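Local coordinates for RTX toxin (Vibrio vulnificus CMCP6, PDB 6A7H), which probably inactivates Ras and Rap1 small GTPases of the host by cleaving them, as the Ras/Rap1-specific endopeptidase part of a larger toxin, at residues Lys152-Leu157 with Phe237-Tyr242; Asp314-Arg319 with Val464-Gln469. All blocks are in the same frame, centred on the assembly; numbering follows the deposited sequence.

Contact 1 (Lys152-Leu157 with Phe237-Tyr242); sequences KYHVDL and FADQSY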
ATOM      1  N   LYS A 152      13.489  -3.640   3.225  1.00 41.86           N
ATOM      2  CA  LYS A 152      12.315  -4.013   2.456  1.00 35.98           C
ATOM      3  C   LYS A 152      12.710  -5.069   1.439  1.00 38.29           C
ATOM      4  O   LYS A 152      11.904  -5.928   1.078  1.00 36.50           O
ATOM      5  CB  LYS A 152      11.692  -2.786   1.768  1.00 35.22           C
ATOM      6  CG  LYS A 152      11.094  -1.774   2.758  1.00 44.20           C
ATOM      7  CD  LYS A 152      10.258  -0.701   2.062  1.00 51.83           C
ATOM      8  CE  LYS A 152      10.106   0.546   2.928  1.00 57.47           C
ATOM      9  NZ  LYS A 152       9.652   0.229   4.305  1.00 66.82           N
ATOM     10  N   TYR A 153      13.961  -5.002   0.990  1.00 27.88           N
ATOM     11  CA  TYR A 153      14.496  -5.978   0.054  1.00 34.95           C
ATOM     12  C   TYR A 153      15.919  -6.404   0.413  1.00 38.36           C
ATOM     13  O   TYR A 153      16.711  -5.632   0.978  1.00 33.90           O
ATOM     14  CB  TYR A 153      14.533  -5.444  -1.386  1.00 30.50           C
ATOM     15  CG  TYR A 153      13.300  -4.786  -1.934  1.00 30.37           C
ATOM     16  CD1 TYR A 153      12.266  -5.540  -2.496  1.00 32.60           C
ATOM     17  CD2 TYR A 153      13.200  -3.403  -1.971  1.00 27.59           C
ATOM     18  CE1 TYR A 153      11.130  -4.916  -3.041  1.00 30.76           C
ATOM     19  CE2 TYR A 153      12.101  -2.781  -2.519  1.00 33.17           C
ATOM     20  CZ  TYR A 153      11.064  -3.533  -3.050  1.00 36.03           C
ATOM     21  OH  TYR A 153       9.965  -2.876  -3.575  1.00 41.11           O
ATOM     22  N   HIS A 154      16.247  -7.629   0.034  1.00 39.27           N
ATOM     23  CA  HIS A 154      17.617  -8.098   0.088  1.00 40.91           C
ATOM     24  C   HIS A 154      17.955  -8.591  -1.300  1.00 40.96           C
ATOM     25  O   HIS A 154      17.678  -9.742  -1.641  1.00 39.51           O
ATOM     26  CB  HIS A 154      17.777  -9.192   1.125  1.00 42.88           C
ATOM     27  CG  HIS A 154      17.143  -8.862   2.437  1.00 41.25           C
ATOM     28  ND1 HIS A 154      17.780  -8.117   3.402  1.00 38.53           N
ATOM     29  CD2 HIS A 154      15.927  -9.171   2.939  1.00 43.50           C
ATOM     30  CE1 HIS A 154      16.989  -7.992   4.452  1.00 43.86           C
ATOM     31  NE2 HIS A 154      15.857  -8.620   4.197  1.00 43.76           N
ATOM     32  N   VAL A 155      18.535  -7.694  -2.095  1.00 33.71           N
ATOM     33  CA  VAL A 155      18.768  -7.920  -3.516  1.00 26.23           C
ATOM     34  C   VAL A 155      20.198  -8.345  -3.847  1.00 36.06           C
ATOM     35  O   VAL A 155      21.150  -7.591  -3.627  1.00 34.80           O
ATOM     36  CB  VAL A 155      18.435  -6.649  -4.317  1.00 29.79           C
ATOM     37  CG1 VAL A 155      18.732  -6.854  -5.814  1.00 23.86           C
ATOM     38  CG2 VAL A 155      16.966  -6.226  -4.054  1.00 22.72           C
ATOM     39  N   ASP A 156      20.342  -9.559  -4.368  1.00 42.51           N
ATOM     40  CA  ASP A 156      21.621 -10.022  -4.894  1.00 46.69           C
ATOM     41  C   ASP A 156      21.885  -9.363  -6.248  1.00 43.20           C
ATOM     42  O   ASP A 156      21.205  -9.658  -7.223  1.00 39.59           O
ATOM     43  CB  ASP A 156      21.632 -11.545  -5.025  1.00 50.77           C
ATOM     44  CG  ASP A 156      22.909 -12.079  -5.674  1.00 55.94           C
ATOM     45  OD1 ASP A 156      23.930 -11.353  -5.725  1.00 53.63           O
ATOM     46  OD2 ASP A 156      22.886 -13.243  -6.127  1.00 57.04           O
ATOM     47  N   LEU A 157      22.889  -8.493  -6.303  1.00 44.70           N
ATOM     48  CA  LEU A 157      23.124  -7.652  -7.477  1.00 42.61           C
ATOM     49  C   LEU A 157      23.955  -8.344  -8.549  1.00 38.85           C
ATOM     50  O   LEU A 157      23.986  -7.893  -9.695  1.00 33.71           O
ATOM     51  CB  LEU A 157      23.798  -6.341  -7.057  1.00 32.76           C
ATOM     52  CG  LEU A 157      22.918  -5.481  -6.156  1.00 34.61           C
ATOM     53  CD1 LEU A 157      23.777  -4.552  -5.293  1.00 32.51           C
ATOM     54  CD2 LEU A 157      21.902  -4.686  -6.991  1.00 34.68           C
ATOM     55  N   PHE A 237      12.983 -10.942  -3.844  1.00 29.33           N
ATOM     56  CA  PHE A 237      13.913 -10.292  -2.920  1.00 33.53           C
ATOM     57  C   PHE A 237      13.298  -9.584  -1.696  1.00 34.33           C
ATOM     58  O   PHE A 237      14.027  -9.106  -0.823  1.00 34.97           O
ATOM     59  CB  PHE A 237      14.765  -9.277  -3.692  1.00 33.51           C
ATOM     60  CG  PHE A 237      15.520  -9.870  -4.872  1.00 37.74           C
ATOM     61  CD1 PHE A 237      16.506 -10.839  -4.676  1.00 39.15           C
ATOM     62  CD2 PHE A 237      15.259  -9.439  -6.167  1.00 30.65           C
ATOM     63  CE1 PHE A 237      17.210 -11.375  -5.757  1.00 39.01           C
ATOM     64  CE2 PHE A 237      15.958  -9.967  -7.249  1.00 37.42           C
ATOM     65  CZ  PHE A 237      16.937 -10.934  -7.043  1.00 38.74           C
ATOM     66  N   ALA A 238      11.976  -9.515  -1.617  1.00 31.13           N
ATOM     67  CA  ALA A 238      11.350  -8.798  -0.514  1.00 30.29           C
ATOM     68  C   ALA A 238      11.644  -9.433   0.842  1.00 36.15           C
ATOM     69  O   ALA A 238      11.622 -10.659   0.996  1.00 32.66           O
ATOM     70  CB  ALA A 238       9.847  -8.706  -0.730  1.00 29.54           C
ATOM     71  N   ASP A 239      11.937  -8.593   1.827  1.00 32.98           N
ATOM     72  CA  ASP A 239      11.969  -9.058   3.200  1.00 34.82           C
ATOM     73  C   ASP A 239      10.594  -9.620   3.581  1.00 42.05           C
ATOM     74  O   ASP A 239       9.562  -9.064   3.190  1.00 39.32           O
ATOM     75  CB  ASP A 239      12.365  -7.928   4.144  1.00 34.59           C
ATOM     76  CG  ASP A 239      12.564  -8.414   5.555  1.00 45.00           C
ATOM     77  OD1 ASP A 239      11.566  -8.504   6.311  1.00 47.86           O
ATOM     78  OD2 ASP A 239      13.726  -8.723   5.898  1.00 47.94           O
ATOM     79  N   GLN A 240      10.584 -10.718   4.342  1.00 42.44           N
ATOM     80  CA  GLN A 240       9.345 -11.398   4.723  1.00 42.15           C
ATOM     81  C   GLN A 240       8.427 -10.521   5.592  1.00 43.77           C
ATOM     82  O   GLN A 240       7.197 -10.592   5.468  1.00 41.04           O
ATOM     83  CB  GLN A 240       9.657 -12.718   5.457  1.00 48.72           C
ATOM     84  CG  GLN A 240      10.356 -13.789   4.604  1.00 46.32           C
ATOM     85  CD  GLN A 240       9.561 -14.172   3.355  1.00 47.74           C
ATOM     86  OE1 GLN A 240       8.388 -14.534   3.437  1.00 51.70           O
ATOM     87  NE2 GLN A 240      10.201 -14.083   2.193  1.00 38.23           N
ATOM     88  N   SER A 241       9.017  -9.716   6.481  1.00 40.04           N
ATOM     89  CA  SER A 241       8.240  -8.769   7.283  1.00 38.70           C
ATOM     90  C   SER A 241       7.542  -7.773   6.365  1.00 35.73           C
ATOM     91  O   SER A 241       6.366  -7.450   6.559  1.00 35.48           O
ATOM     92  CB  SER A 241       9.124  -8.016   8.277  1.00 41.85           C
ATOM     93  OG  SER A 241       9.192  -8.692   9.503  1.00 64.22           O
ATOM     94  N   TYR A 242       8.280  -7.294   5.360  1.00 33.75           N
ATOM     95  CA  TYR A 242       7.734  -6.323   4.409  1.00 37.78           C
ATOM     96  C   TYR A 242       6.552  -6.930   3.655  1.00 29.38           C
ATOM     97  O   TYR A 242       5.507  -6.296   3.524  1.00 38.82           O
ATOM     98  CB  TYR A 242       8.823  -5.846   3.439  1.00 33.73           C
ATOM     99  CG  TYR A 242       8.381  -4.747   2.512  1.00 36.05           C
ATOM    100  CD1 TYR A 242       7.728  -3.617   3.001  1.00 35.67           C
ATOM    101  CD2 TYR A 242       8.626  -4.824   1.140  1.00 38.69           C
ATOM    102  CE1 TYR A 242       7.317  -2.600   2.145  1.00 41.48           C
ATOM    103  CE2 TYR A 242       8.229  -3.805   0.281  1.00 29.97           C
ATOM    104  CZ  TYR A 242       7.571  -2.704   0.785  1.00 35.86           C
ATOM    105  OH  TYR A 242       7.171  -1.691  -0.060  1.00 42.05           O
TER
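His154 and Asp239 meet through NE2 and OD2, 2.7 Å apart, in a nearly straight hydrogen bond (178° at the proton). The oxygen lies at the imidazole edge, in the ring plane, and offers its anti lone pair, while the carboxylate is turned 52° from the ring. With its CG opposite the backbone N (chi1 -173°), Asp239, the N-cap of helix 240-263, also accepts from Ser241 N through OD1, so one carboxylate serves both cap and imidazole; ND1 of His154 is hydrogen-bonded to ND1 of His190.

Tyr242 offers two surfaces. Lys152 lays its aliphatic chain over one ring face, CD standing 3.8 Å from the ring centroid in a CH-pi contact, and the edge of Tyr242 points at the face of Tyr153 in a T-shaped pair, centroids 5.9 Å apart. Phe237 takes Val155 CG1 over the centre of one ring face, and its CB lies 3.8 Å from Val155 CG2.

Two backbone bonds flank the single bridge between Tyr153 and Ala238: His154 N gives to Phe237 O (2.8 Å), and Asp239 N to Lys152 O (2.8 Å). The bridge falls on strand 153-156, an outer strand of the antiparallel sheet; this strand also pairs with 188-191, with a classic bulge at Lys152 and Tyr153 facing Leu191. Tyr153 and Val155 pack on Leu233 of helix 229-237, so the strand rests against the junction of two helices.

Contact 2 (Asp314-Arg319 with Val464-Gln469); sequences DVNGLR and VSDSNQ
Asn316, in the first turn of helix 316-323, approaches Val464 with CA atoms 6.2 Å apart, where the chain leaves strand 461-464 for a type I turn from Ser465 to Asn468; no direct backbone hydrogen bond joins the segments. Arg319 carries much of the polar contact. Its NH1 and NH2 both reach Asn468 OD1, at 2.9 Å from NH1 and 3.2 Å from NH2, an end-on grip on one oxygen in the guanidinium plane, with the amide turned only 20° from it. The bend at chi3 (53°) turns the side edge of the same group to Asn316, whose OD1 accepts from NE at 3.1 Å and from NH2 at 2.9 Å. Two amide oxygens thus fix the rotation of the guanidinium, and Glu323 adds a salt bridge at NH1.

Held by its oxygen, the Asn316 amide presents ND2 to Asp466 OD1 (2.9 Å). The acceptor lies in the amide plane, but the donor comes from above the carboxylate, the two planes being 54° apart. On the Val464 side, Asn316 CB sits 3.2 Å from Val464 O, and Val464 CG1 comes within 3.7 Å of Asn316 O.

Within the region matching the Pasteurella multocida toxin C2 domain family, the contact joins the start of helix 316-323, which follows strand 304-309 at the edge of the parallel sheet, to the connection between strands 461-464 and 470-473; helix 290-298 borders that turn, Val291 touching Asn468.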
ATOM      1  N   ASP A 314      -1.417  22.748 -16.346  1.00102.93           N
ATOM      2  CA  ASP A 314      -2.371  23.224 -15.343  1.00 99.30           C
ATOM      3  C   ASP A 314      -1.796  23.005 -13.953  1.00 89.58           C
ATOM      4  O   ASP A 314      -2.245  22.131 -13.207  1.00 93.33           O
ATOM      5  CB  ASP A 314      -3.735  22.541 -15.459  1.00102.84           C
ATOM      6  CG  ASP A 314      -4.736  23.055 -14.417  1.00105.34           C
ATOM      7  OD1 ASP A 314      -4.555  24.189 -13.923  1.00104.54           O
ATOM      8  OD2 ASP A 314      -5.699  22.330 -14.082  1.00105.82           O
ATOM      9  N   VAL A 315      -0.770  23.778 -13.628  1.00 71.87           N
ATOM     10  CA  VAL A 315      -0.231  23.793 -12.283  1.00 58.73           C
ATOM     11  C   VAL A 315      -0.816  24.985 -11.535  1.00 51.32           C
ATOM     12  O   VAL A 315      -0.260  25.443 -10.534  1.00 54.59           O
ATOM     13  CB  VAL A 315       1.302  23.853 -12.290  1.00 56.49           C
ATOM     14  CG1 VAL A 315       1.868  22.486 -12.614  1.00 54.98           C
ATOM     15  CG2 VAL A 315       1.795  24.890 -13.294  1.00 51.94           C
ATOM     16  N   ASN A 316      -1.948  25.476 -12.038  1.00 39.19           N
ATOM     17  CA  ASN A 316      -2.652  26.606 -11.451  1.00 39.10           C
ATOM     18  C   ASN A 316      -2.957  26.443  -9.964  1.00 42.07           C
ATOM     19  O   ASN A 316      -2.923  27.416  -9.214  1.00 42.47           O
ATOM     20  CB  ASN A 316      -3.950  26.856 -12.213  1.00 39.44           C
ATOM     21  CG  ASN A 316      -3.774  27.841 -13.345  1.00 43.41           C
ATOM     22  OD1 ASN A 316      -3.132  28.878 -13.180  1.00 49.87           O
ATOM     23  ND2 ASN A 316      -4.340  27.524 -14.507  1.00 44.84           N
ATOM     24  N   GLY A 317      -3.252  25.217  -9.541  1.00 38.47           N
ATOM     25  CA  GLY A 317      -3.475  24.938  -8.130  1.00 35.13           C
ATOM     26  C   GLY A 317      -2.228  25.174  -7.288  1.00 36.88           C
ATOM     27  O   GLY A 317      -2.280  25.827  -6.236  1.00 38.37           O
ATOM     28  N   LEU A 318      -1.102  24.639  -7.750  1.00 36.99           N
ATOM     29  CA  LEU A 318       0.167  24.815  -7.053  1.00 38.05           C
ATOM     30  C   LEU A 318       0.564  26.280  -7.040  1.00 34.24           C
ATOM     31  O   LEU A 318       0.983  26.804  -6.007  1.00 34.00           O
ATOM     32  CB  LEU A 318       1.276  23.978  -7.701  1.00 33.08           C
ATOM     33  CG  LEU A 318       1.271  22.495  -7.329  1.00 34.67           C
ATOM     34  CD1 LEU A 318       2.200  21.686  -8.254  1.00 27.90           C
ATOM     35  CD2 LEU A 318       1.670  22.356  -5.869  1.00 24.64           C
ATOM     36  N   ARG A 319       0.435  26.935  -8.188  1.00 33.75           N
ATOM     37  CA  ARG A 319       0.731  28.361  -8.276  1.00 37.32           C
ATOM     38  C   ARG A 319      -0.137  29.135  -7.291  1.00 38.46           C
ATOM     39  O   ARG A 319       0.375  29.934  -6.513  1.00 33.49           O
ATOM     40  CB  ARG A 319       0.507  28.889  -9.694  1.00 34.77           C
ATOM     41  CG  ARG A 319       0.684  30.406  -9.823  1.00 42.97           C
ATOM     42  CD  ARG A 319       0.080  30.946 -11.128  1.00 48.73           C
ATOM     43  NE  ARG A 319      -1.315  30.519 -11.271  1.00 49.13           N
ATOM     44  CZ  ARG A 319      -2.353  31.138 -10.715  1.00 52.42           C
ATOM     45  NH1 ARG A 319      -2.168  32.231  -9.981  1.00 47.37           N
ATOM     46  NH2 ARG A 319      -3.579  30.658 -10.892  1.00 54.09           N
ATOM     47  N   VAL A 464      -9.066  26.155 -10.682  1.00 49.05           N
ATOM     48  CA  VAL A 464      -8.716  27.567 -10.647  1.00 40.61           C
ATOM     49  C   VAL A 464      -7.981  27.912 -11.942  1.00 47.48           C
ATOM     50  O   VAL A 464      -7.159  27.127 -12.434  1.00 46.45           O
ATOM     51  CB  VAL A 464      -7.879  27.927  -9.374  1.00 42.89           C
ATOM     52  CG1 VAL A 464      -6.585  27.167  -9.325  1.00 37.32           C
ATOM     53  CG2 VAL A 464      -7.628  29.436  -9.291  1.00 47.14           C
ATOM     54  N   SER A 465      -8.321  29.067 -12.518  1.00 47.06           N
ATOM     55  CA  SER A 465      -7.793  29.468 -13.821  1.00 53.94           C
ATOM     56  C   SER A 465      -6.548  30.351 -13.704  1.00 57.99           C
ATOM     57  O   SER A 465      -6.120  30.695 -12.600  1.00 57.59           O
ATOM     58  CB  SER A 465      -8.862  30.209 -14.622  1.00 62.09           C
ATOM     59  OG  SER A 465      -9.030  31.534 -14.142  1.00 64.23           O
ATOM     60  N   ASP A 466      -5.988  30.730 -14.851  1.00 58.38           N
ATOM     61  CA  ASP A 466      -4.784  31.563 -14.899  1.00 63.99           C
ATOM     62  C   ASP A 466      -4.965  32.917 -14.206  1.00 71.29           C
ATOM     63  O   ASP A 466      -3.986  33.586 -13.866  1.00 68.98           O
ATOM     64  CB  ASP A 466      -4.343  31.798 -16.352  1.00 65.27           C
ATOM     65  CG  ASP A 466      -3.837  30.536 -17.028  1.00 74.27           C
ATOM     66  OD1 ASP A 466      -3.414  29.590 -16.320  1.00 76.17           O
ATOM     67  OD2 ASP A 466      -3.839  30.501 -18.277  1.00 78.07           O
ATOM     68  N   SER A 467      -6.216  33.319 -14.007  1.00 75.80           N
ATOM     69  CA  SER A 467      -6.513  34.597 -13.371  1.00 82.60           C
ATOM     70  C   SER A 467      -7.227  34.408 -12.033  1.00 75.07           C
ATOM     71  O   SER A 467      -8.055  35.233 -11.644  1.00 82.27           O
ATOM     72  CB  SER A 467      -7.355  35.478 -14.305  1.00 90.48           C
ATOM     73  OG  SER A 467      -8.473  34.772 -14.818  1.00 91.17           O
ATOM     74  N   ASN A 468      -6.898  33.317 -11.344  1.00 62.01           N
ATOM     75  CA  ASN A 468      -7.452  33.006 -10.025  1.00 54.71           C
ATOM     76  C   ASN A 468      -8.977  32.957  -9.954  1.00 57.04           C
ATOM     77  O   ASN A 468      -9.554  33.237  -8.904  1.00 56.13           O
ATOM     78  CB  ASN A 468      -6.945  34.010  -8.990  1.00 51.91           C
ATOM     79  CG  ASN A 468      -5.444  33.979  -8.844  1.00 54.37           C
ATOM     80  OD1 ASN A 468      -4.803  32.965  -9.120  1.00 57.69           O
ATOM     81  ND2 ASN A 468      -4.868  35.094  -8.422  1.00 49.46           N
ATOM     82  N   GLN A 469      -9.629  32.603 -11.059  1.00 62.87           N
ATOM     83  CA  GLN A 469     -11.077  32.389 -11.051  1.00 64.18           C
ATOM     84  C   GLN A 469     -11.403  30.942 -10.717  1.00 53.74           C
ATOM     85  O   GLN A 469     -11.003  30.035 -11.440  1.00 51.92           O
ATOM     86  CB  GLN A 469     -11.698  32.757 -12.401  1.00 69.82           C
ATOM     87  CG  GLN A 469     -11.614  34.230 -12.718  1.00 88.71           C
ATOM     88  CD  GLN A 469     -12.313  35.075 -11.672  1.00 98.91           C
ATOM     89  OE1 GLN A 469     -13.387  34.715 -11.181  1.00 99.36           O
ATOM     90  NE2 GLN A 469     -11.697  36.199 -11.308  1.00103.83           N
TER
HETATM   91  O   HOH W   1      -7.002  25.379 -14.241  1.00 61.40           O

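In the fold
From the N terminus, the chain passes through a run of helices before strand 153-156 opens contact 1. That contact closes a loop with 79 intervening residues, bringing the small antiparallel sheet against the junction of helices 229-237 and 240-263. Contact 2 opens only afterwards, at helix 316-323, and encloses 144 residues, including three strands of the parallel sheet, before returning at the turn after strand 461-464. The two closures are therefore in series, neither nested nor crossed. They lie on opposite sides of the chain's centre, their own centres 43 Å apart and nearest atoms about 25 Å apart, so each ties together a separate part of the fold.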